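Local coordinates for sulfonate ABC transporter, periplasmic sulfonate-binding protein SsuA (Methylobacillus flagellatus, PDB 3UIF), which probably binds sulfonates or related sulfate esters in the periplasm and delivers them to an ABC transporter for uptake, at residues P272-V286 and Q298-V310. Sequence-based numbering, arbitrary orientation.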
ATOM      1  N   PRO A 272       2.741  12.298  -0.958  1.00 36.92           N
ATOM      2  CA  PRO A 272       2.319  12.287   0.440  1.00 37.17           C
ATOM      3  C   PRO A 272       1.118  13.189   0.700  1.00 37.58           C
ATOM      4  O   PRO A 272       0.724  13.398   1.843  1.00 38.00           O
ATOM      5  CB  PRO A 272       3.547  12.840   1.153  1.00 37.32           C
ATOM      6  CG  PRO A 272       4.126  13.806   0.157  1.00 37.84           C
ATOM      7  CD  PRO A 272       3.851  13.238  -1.198  1.00 37.45           C
ATOM      8  N   LEU A 273       0.546  13.729  -0.369  1.00 38.02           N
ATOM      9  CA  LEU A 273      -0.562  14.668  -0.254  1.00 39.19           C
ATOM     10  C   LEU A 273      -1.833  14.024   0.280  1.00 39.24           C
ATOM     11  O   LEU A 273      -2.181  12.893  -0.086  1.00 38.40           O
ATOM     12  CB  LEU A 273      -0.830  15.335  -1.611  1.00 39.74           C
ATOM     13  CG  LEU A 273       0.353  16.137  -2.164  1.00 40.24           C
ATOM     14  CD1 LEU A 273      -0.055  16.877  -3.421  1.00 41.25           C
ATOM     15  CD2 LEU A 273       0.902  17.116  -1.125  1.00 40.62           C
ATOM     16  N   TYR A 274      -2.513  14.763   1.145  1.00 40.25           N
ATOM     17  CA  TYR A 274      -3.781  14.342   1.707  1.00 40.35           C
ATOM     18  C   TYR A 274      -4.882  14.876   0.818  1.00 42.21           C
ATOM     19  O   TYR A 274      -5.780  15.566   1.275  1.00 43.32           O
ATOM     20  CB  TYR A 274      -3.934  14.851   3.152  1.00 41.37           C
ATOM     21  CG  TYR A 274      -3.040  14.135   4.155  1.00 40.55           C
ATOM     22  CD1 TYR A 274      -1.668  14.424   4.226  1.00 39.99           C
ATOM     23  CD2 TYR A 274      -3.565  13.162   5.030  1.00 40.34           C
ATOM     24  CE1 TYR A 274      -0.849  13.771   5.123  1.00 39.37           C
ATOM     25  CE2 TYR A 274      -2.753  12.501   5.938  1.00 39.67           C
ATOM     26  CZ  TYR A 274      -1.396  12.809   5.978  1.00 39.26           C
ATOM     27  OH  TYR A 274      -0.565  12.166   6.868  1.00 38.87           O
ATOM     28  N   ASP A 275      -4.809  14.542  -0.461  1.00 41.55           N
ATOM     29  CA  ASP A 275      -5.718  15.114  -1.439  1.00 43.04           C
ATOM     30  C   ASP A 275      -7.102  14.453  -1.434  1.00 43.77           C
ATOM     31  O   ASP A 275      -7.363  13.540  -0.653  1.00 43.20           O
ATOM     32  CB  ASP A 275      -5.082  15.179  -2.850  1.00 42.28           C
ATOM     33  CG  ASP A 275      -4.576  13.824  -3.368  1.00 41.92           C
ATOM     34  OD1 ASP A 275      -5.032  12.751  -2.901  1.00 41.11           O
ATOM     35  OD2 ASP A 275      -3.712  13.843  -4.288  1.00 41.92           O
ATOM     36  N   VAL A 276      -7.984  14.928  -2.300  1.00 44.66           N
ATOM     37  CA  VAL A 276      -9.333  14.403  -2.374  1.00 45.93           C
ATOM     38  C   VAL A 276      -9.371  12.894  -2.677  1.00 45.22           C
ATOM     39  O   VAL A 276     -10.183  12.154  -2.094  1.00 46.01           O
ATOM     40  CB  VAL A 276     -10.201  15.217  -3.363  1.00 47.73           C
ATOM     41  CG1 VAL A 276     -11.629  14.701  -3.364  1.00 49.76           C
ATOM     42  CG2 VAL A 276     -10.199  16.689  -2.970  1.00 48.44           C
ATOM     43  N   ALA A 277      -8.474  12.438  -3.549  1.00 43.76           N
ATOM     44  CA  ALA A 277      -8.402  11.014  -3.907  1.00 43.59           C
ATOM     45  C   ALA A 277      -7.954  10.118  -2.734  1.00 42.47           C
ATOM     46  O   ALA A 277      -8.420   8.973  -2.603  1.00 42.46           O
ATOM     47  CB  ALA A 277      -7.514  10.806  -5.127  1.00 42.84           C
ATOM     48  N   LEU A 278      -7.066  10.646  -1.883  1.00 41.67           N
ATOM     49  CA  LEU A 278      -6.707   9.972  -0.623  1.00 41.37           C
ATOM     50  C   LEU A 278      -7.879   9.861   0.357  1.00 42.37           C
ATOM     51  O   LEU A 278      -8.177   8.775   0.856  1.00 42.26           O
ATOM     52  CB  LEU A 278      -5.529  10.667   0.058  1.00 40.64           C
ATOM     53  CG  LEU A 278      -5.111  10.004   1.364  1.00 40.30           C
ATOM     54  CD1 LEU A 278      -3.623   9.721   1.412  1.00 37.87           C
ATOM     55  CD2 LEU A 278      -5.586  10.834   2.544  1.00 41.16           C
ATOM     56  N   GLN A 279      -8.524  10.988   0.642  1.00 43.42           N
ATOM     57  CA  GLN A 279      -9.695  10.992   1.504  1.00 44.98           C
ATOM     58  C   GLN A 279     -10.724   9.969   1.013  1.00 45.54           C
ATOM     59  O   GLN A 279     -11.199   9.126   1.775  1.00 45.90           O
ATOM     60  CB  GLN A 279     -10.310  12.385   1.576  1.00 47.07           C
ATOM     61  CG  GLN A 279      -9.520  13.361   2.442  1.00 49.12           C
ATOM     62  CD  GLN A 279      -9.761  14.831   2.070  1.00 52.19           C
ATOM     63  OE1 GLN A 279     -10.911  15.278   1.878  1.00 50.39           O
ATOM     64  NE2 GLN A 279      -8.664  15.599   1.969  1.00 52.69           N
ATOM     65  N   GLU A 280     -11.035  10.032  -0.277  1.00 45.82           N
ATOM     66  CA  GLU A 280     -12.012   9.145  -0.882  1.00 46.66           C
ATOM     67  C   GLU A 280     -11.633   7.642  -0.770  1.00 45.52           C
ATOM     68  O   GLU A 280     -12.454   6.792  -0.407  1.00 46.34           O
ATOM     69  CB  GLU A 280     -12.195   9.579  -2.331  1.00 47.06           C
ATOM     70  CG  GLU A 280     -13.149   8.729  -3.137  1.00 48.00           C
ATOM     71  CD  GLU A 280     -14.572   8.837  -2.645  1.00 51.98           C
ATOM     72  OE1 GLU A 280     -14.829   9.604  -1.679  1.00 50.83           O
ATOM     73  OE2 GLU A 280     -15.430   8.143  -3.234  1.00 55.15           O
ATOM     74  N   HIS A 281     -10.383   7.325  -1.077  1.00 43.91           N
ATOM     75  CA  HIS A 281      -9.874   5.984  -0.869  1.00 42.97           C
ATOM     76  C   HIS A 281     -10.100   5.534   0.561  1.00 43.37           C
ATOM     77  O   HIS A 281     -10.524   4.406   0.794  1.00 43.85           O
ATOM     78  CB  HIS A 281      -8.394   5.917  -1.247  1.00 41.41           C
ATOM     79  CG  HIS A 281      -7.733   4.620  -0.868  1.00 40.83           C
ATOM     80  ND1 HIS A 281      -7.867   3.493  -1.607  1.00 40.84           N
ATOM     81  CD2 HIS A 281      -6.954   4.276   0.241  1.00 39.85           C
ATOM     82  CE1 HIS A 281      -7.184   2.482  -1.011  1.00 39.95           C
ATOM     83  NE2 HIS A 281      -6.632   2.964   0.118  1.00 39.72           N
ATOM     84  N   TYR A 282      -9.828   6.404   1.531  1.00 43.40           N
ATOM     85  CA  TYR A 282     -10.003   6.049   2.946  1.00 43.96           C
ATOM     86  C   TYR A 282     -11.461   5.886   3.397  1.00 45.94           C
ATOM     87  O   TYR A 282     -11.794   4.913   4.086  1.00 46.75           O
ATOM     88  CB  TYR A 282      -9.215   6.994   3.847  1.00 43.52           C
ATOM     89  CG  TYR A 282      -7.787   6.538   3.942  1.00 42.16           C
ATOM     90  CD1 TYR A 282      -7.403   5.623   4.927  1.00 41.91           C
ATOM     91  CD2 TYR A 282      -6.820   6.982   3.027  1.00 41.08           C
ATOM     92  CE1 TYR A 282      -6.098   5.176   5.010  1.00 40.88           C
ATOM     93  CE2 TYR A 282      -5.511   6.532   3.101  1.00 39.99           C
ATOM     94  CZ  TYR A 282      -5.158   5.623   4.092  1.00 39.95           C
ATOM     95  OH  TYR A 282      -3.871   5.155   4.201  1.00 39.08           O
ATOM     96  N   ARG A 283     -12.314   6.818   2.986  1.00 46.81           N
ATOM     97  CA  ARG A 283     -13.754   6.663   3.100  1.00 49.28           C
ATOM     98  C   ARG A 283     -14.203   5.323   2.484  1.00 49.49           C
ATOM     99  O   ARG A 283     -14.948   4.565   3.102  1.00 50.80           O
ATOM    100  CB  ARG A 283     -14.492   7.844   2.435  1.00 50.17           C
ATOM    101  CG  ARG A 283     -16.013   7.683   2.440  1.00 53.33           C
ATOM    102  CD  ARG A 283     -16.785   8.727   1.612  1.00 58.02           C
ATOM    103  NE  ARG A 283     -16.782   8.483   0.152  1.00 58.26           N
ATOM    104  CZ  ARG A 283     -17.545   7.589  -0.483  1.00 58.43           C
ATOM    105  NH1 ARG A 283     -17.468   7.471  -1.805  1.00 58.08           N
ATOM    106  NH2 ARG A 283     -18.389   6.807   0.190  1.00 56.76           N
ATOM    107  N   LYS A 284     -13.743   5.026   1.272  1.00 47.96           N
ATOM    108  CA  LYS A 284     -14.176   3.811   0.587  1.00 48.73           C
ATOM    109  C   LYS A 284     -13.677   2.559   1.309  1.00 48.14           C
ATOM    110  O   LYS A 284     -14.451   1.618   1.555  1.00 49.08           O
ATOM    111  CB  LYS A 284     -13.717   3.819  -0.862  1.00 47.21           C
ATOM    112  CG  LYS A 284     -14.614   4.609  -1.787  1.00 48.59           C
ATOM    113  CD  LYS A 284     -14.146   4.469  -3.224  1.00 50.30           C
ATOM    114  CE  LYS A 284     -15.167   5.035  -4.204  1.00 53.60           C
ATOM    115  NZ  LYS A 284     -14.851   4.615  -5.605  1.00 54.22           N
ATOM    116  N   ALA A 285     -12.389   2.576   1.661  1.00 46.10           N
ATOM    117  CA  ALA A 285     -11.740   1.469   2.334  1.00 45.73           C
ATOM    118  C   ALA A 285     -12.363   1.152   3.686  1.00 47.36           C
ATOM    119  O   ALA A 285     -12.475  -0.017   4.049  1.00 47.94           O
ATOM    120  CB  ALA A 285     -10.247   1.723   2.480  1.00 43.98           C
ATOM    121  N   VAL A 286     -12.770   2.170   4.439  1.00 47.90           N
ATOM    122  CA  VAL A 286     -13.376   1.915   5.749  1.00 49.61           C
ATOM    123  C   VAL A 286     -14.755   1.276   5.589  1.00 51.66           C
ATOM    124  O   VAL A 286     -15.123   0.400   6.371  1.00 53.01           O
ATOM    125  CB  VAL A 286     -13.396   3.167   6.649  1.00 49.87           C
ATOM    126  CG1 VAL A 286     -14.264   2.953   7.876  1.00 52.53           C
ATOM    127  CG2 VAL A 286     -11.979   3.505   7.083  1.00 48.23           C
ATOM    128  N   GLN A 298     -17.196   1.007  11.855  1.00 60.59           N
ATOM    129  CA  GLN A 298     -16.438   1.849  10.924  1.00 58.23           C
ATOM    130  C   GLN A 298     -15.594   2.896  11.652  1.00 58.31           C
ATOM    131  O   GLN A 298     -16.108   3.693  12.415  1.00 59.43           O
ATOM    132  CB  GLN A 298     -17.362   2.532   9.926  1.00 59.16           C
ATOM    133  CG  GLN A 298     -17.779   1.663   8.750  1.00 58.84           C
ATOM    134  CD  GLN A 298     -18.280   2.492   7.573  1.00 59.64           C
ATOM    135  OE1 GLN A 298     -17.679   3.503   7.211  1.00 57.86           O
ATOM    136  NE2 GLN A 298     -19.384   2.067   6.972  1.00 61.26           N
ATOM    137  N   ALA A 299     -14.289   2.884  11.405  1.00 56.42           N
ATOM    138  CA  ALA A 299     -13.380   3.867  11.984  1.00 55.02           C
ATOM    139  C   ALA A 299     -13.721   5.265  11.493  1.00 55.34           C
ATOM    140  O   ALA A 299     -14.068   5.444  10.332  1.00 55.26           O
ATOM    141  CB  ALA A 299     -11.944   3.523  11.617  1.00 53.47           C
ATOM    142  N   ASP A 300     -13.632   6.247  12.386  1.00 56.62           N
ATOM    143  CA  ASP A 300     -13.743   7.661  12.034  1.00 56.41           C
ATOM    144  C   ASP A 300     -12.544   8.031  11.142  1.00 54.02           C
ATOM    145  O   ASP A 300     -11.393   8.016  11.589  1.00 52.31           O
ATOM    146  CB  ASP A 300     -13.781   8.490  13.325  1.00 57.12           C
ATOM    147  CG  ASP A 300     -13.938   9.995  13.085  1.00 58.30           C
ATOM    148  OD1 ASP A 300     -14.042  10.449  11.922  1.00 57.77           O
ATOM    149  OD2 ASP A 300     -13.962  10.744  14.087  1.00 60.63           O
ATOM    150  N   VAL A 301     -12.820   8.349   9.879  1.00 53.47           N
ATOM    151  CA  VAL A 301     -11.760   8.611   8.898  1.00 51.24           C
ATOM    152  C   VAL A 301     -10.969   9.868   9.246  1.00 50.97           C
ATOM    153  O   VAL A 301      -9.739   9.884   9.149  1.00 49.11           O
ATOM    154  CB  VAL A 301     -12.318   8.726   7.454  1.00 51.48           C
ATOM    155  CG1 VAL A 301     -11.213   9.074   6.472  1.00 49.28           C
ATOM    156  CG2 VAL A 301     -13.007   7.437   7.024  1.00 50.60           C
ATOM    157  N   GLN A 302     -11.688  10.912   9.653  1.00 52.87           N
ATOM    158  CA  GLN A 302     -11.095  12.229   9.968  1.00 52.58           C
ATOM    159  C   GLN A 302     -10.047  12.160  11.101  1.00 52.04           C
ATOM    160  O   GLN A 302      -8.948  12.691  10.966  1.00 51.38           O
ATOM    161  CB  GLN A 302     -12.199  13.266  10.269  1.00 55.48           C
ATOM    162  CG  GLN A 302     -13.273  13.389   9.174  1.00 60.72           C
ATOM    163  CD  GLN A 302     -14.616  12.709   9.506  1.00 64.74           C
ATOM    164  OE1 GLN A 302     -15.430  13.252  10.270  1.00 69.36           O
ATOM    165  NE2 GLN A 302     -14.871  11.542   8.900  1.00 63.12           N
ATOM    166  N   GLN A 303     -10.376  11.474  12.193  1.00 53.12           N
ATOM    167  CA  GLN A 303      -9.464  11.332  13.340  1.00 53.03           C
ATOM    168  C   GLN A 303      -8.207  10.465  13.054  1.00 50.92           C
ATOM    169  O   GLN A 303      -7.225  10.482  13.801  1.00 50.58           O
ATOM    170  CB  GLN A 303     -10.249  10.762  14.530  1.00 54.72           C
ATOM    171  CG  GLN A 303      -9.575  10.889  15.894  1.00 55.09           C
ATOM    172  CD  GLN A 303     -10.378  10.211  17.016  1.00 58.79           C
ATOM    173  OE1 GLN A 303      -9.815   9.472  17.831  1.00 56.04           O
ATOM    174  NE2 GLN A 303     -11.697  10.447  17.054  1.00 60.19           N
HETATM  175  N   MSE A 304      -8.258   9.712  11.965  1.00 49.59           N
HETATM  176  CA  MSE A 304      -7.198   8.794  11.575  1.00 48.08           C
HETATM  177  C   MSE A 304      -6.239   9.437  10.595  1.00 45.01           C
HETATM  178  O   MSE A 304      -5.129   8.950  10.406  1.00 43.74           O
HETATM  179  CB  MSE A 304      -8.027   7.677  10.979  1.00 47.35           C
HETATM  180  CG  MSE A 304      -7.247   6.635  10.214  1.00 44.86           C
HETATM  181 SE   MSE A 304      -8.586   5.288   9.679  1.00 51.09          SE
HETATM  182  CE  MSE A 304      -7.225   4.035   9.060  1.00 43.52           C
ATOM    183  N   LEU A 305      -6.636  10.540   9.968  1.00 46.57           N
ATOM    184  CA  LEU A 305      -5.735  11.251   9.072  1.00 44.18           C
ATOM    185  C   LEU A 305      -5.257  12.579   9.646  1.00 44.42           C
ATOM    186  O   LEU A 305      -6.067  13.457   9.948  1.00 45.52           O
ATOM    187  CB  LEU A 305      -6.410  11.514   7.732  1.00 43.82           C
ATOM    188  CG  LEU A 305      -7.124  10.388   6.993  1.00 45.22           C
ATOM    189  CD1 LEU A 305      -7.878  11.003   5.824  1.00 43.80           C
ATOM    190  CD2 LEU A 305      -6.161   9.293   6.555  1.00 41.37           C
ATOM    191  N   ASN A 306      -3.942  12.729   9.784  1.00 43.24           N
ATOM    192  CA  ASN A 306      -3.351  13.971  10.253  1.00 43.63           C
ATOM    193  C   ASN A 306      -2.383  14.588   9.235  1.00 42.60           C
ATOM    194  O   ASN A 306      -1.228  14.174   9.161  1.00 41.51           O
ATOM    195  CB  ASN A 306      -2.657  13.737  11.593  1.00 43.51           C
ATOM    196  CG  ASN A 306      -2.235  15.029  12.271  1.00 44.36           C
ATOM    197  OD1 ASN A 306      -2.327  16.117  11.702  1.00 45.14           O
ATOM    198  ND2 ASN A 306      -1.763  14.908  13.493  1.00 44.60           N
ATOM    199  N   PRO A 307      -2.846  15.591   8.459  1.00 43.08           N
ATOM    200  CA  PRO A 307      -2.018  16.243   7.432  1.00 42.44           C
ATOM    201  C   PRO A 307      -1.024  17.298   7.944  1.00 43.38           C
ATOM    202  O   PRO A 307      -0.287  17.877   7.142  1.00 43.33           O
ATOM    203  CB  PRO A 307      -3.059  16.912   6.518  1.00 43.37           C
ATOM    204  CG  PRO A 307      -4.187  17.229   7.438  1.00 45.04           C
ATOM    205  CD  PRO A 307      -4.219  16.135   8.478  1.00 44.81           C
ATOM    206  N   HIS A 308      -0.995  17.546   9.250  1.00 43.95           N
ATOM    207  CA  HIS A 308      -0.182  18.646   9.797  1.00 45.24           C
ATOM    208  C   HIS A 308       1.314  18.509   9.590  1.00 44.31           C
ATOM    209  O   HIS A 308       1.999  19.509   9.369  1.00 45.09           O
ATOM    210  CB  HIS A 308      -0.519  18.911  11.279  1.00 46.62           C
ATOM    211  CG  HIS A 308       0.474  19.817  11.985  1.00 47.15           C
ATOM    212  ND1 HIS A 308       0.581  21.142  11.713  1.00 48.63           N
ATOM    213  CD2 HIS A 308       1.437  19.539  12.975  1.00 48.54           C
ATOM    214  CE1 HIS A 308       1.552  21.688  12.497  1.00 49.26           C
ATOM    215  NE2 HIS A 308       2.075  20.705  13.265  1.00 48.67           N
ATOM    216  N   PHE A 309       1.826  17.282   9.646  1.00 42.88           N
ATOM    217  CA  PHE A 309       3.270  17.031   9.558  1.00 42.57           C
ATOM    218  C   PHE A 309       3.869  17.107   8.147  1.00 41.88           C
ATOM    219  O   PHE A 309       5.014  17.552   7.982  1.00 42.01           O
ATOM    220  CB  PHE A 309       3.619  15.704  10.238  1.00 41.71           C
ATOM    221  CG  PHE A 309       3.213  15.664  11.670  1.00 42.37           C
ATOM    222  CD1 PHE A 309       3.959  16.341  12.635  1.00 43.25           C
ATOM    223  CD2 PHE A 309       2.051  15.006  12.056  1.00 42.47           C
ATOM    224  CE1 PHE A 309       3.565  16.338  13.970  1.00 44.20           C
ATOM    225  CE2 PHE A 309       1.654  14.991  13.392  1.00 43.29           C
ATOM    226  CZ  PHE A 309       2.414  15.664  14.352  1.00 44.20           C
ATOM    227  N   VAL A 310       3.104  16.663   7.150  1.00 41.24           N
ATOM    228  CA  VAL A 310       3.505  16.747   5.756  1.00 40.78           C
ATOM    229  C   VAL A 310       3.472  18.217   5.283  1.00 42.11           C
ATOM    230  O   VAL A 310       4.403  18.700   4.607  1.00 42.31           O
ATOM    231  CB  VAL A 310       2.612  15.838   4.891  1.00 40.19           C
ATOM    232  CG1 VAL A 310       2.656  16.232   3.414  1.00 40.14           C
ATOM    233  CG2 VAL A 310       2.981  14.374   5.116  1.00 38.89           C
TER
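Tyr274 lays one ring face on Pro307. Pro307 CA stands over the centre of the Tyr274 ring, 3.6 Å from the centroid and 14° off the normal, a CH-pi contact. Pro307 CB meets Tyr274 CG at 3.6 Å. At the ring edge, in plane, Val310 CG2 comes within 3.9 Å of Tyr274 CE1. The ring gets there because Tyr274 CG lies anti to the carbonyl carbon (chi1 -72°). Tyr274 OH hydrogen-bonds to the backbone O of Leu91. With an alanine here, Pro307 would probably lose its aromatic cover and the Leu91 carbonyl this donor.

Further along, Leu305 puts its two methyls to different uses. Leu305 CD2 sits over the Tyr282 ring, 4.1 Å from its centroid and 9° off the normal. Leu305 CD1 meets Leu278 CD2 at 4.0 Å. Val301 CG1 packs on Tyr282 CB at 3.9 Å, while Val301 CG2 meets Val286 CG2. Val286 CG1 reaches Ala299 O at 3.5 Å.

No hydrogen bond joins the two segments. Asp275 caps helix 276-291 by accepting from Leu278 N, and Gln279 NE2 bonds back to Tyr274 O. Asn306 OD1 accepts from His308 N before helix 308-316, and Asn306 ND2 bonds to Gln90. Backbone hydrogen bonds of Met304 and Asn306 with Leu91 tie the second segment to strand 89-94. Helix 276-291 and its leading loop thus pack on short helix 301-304 and the start of helix 308-316, consistent with a two-lobed periplasmic binding protein fold.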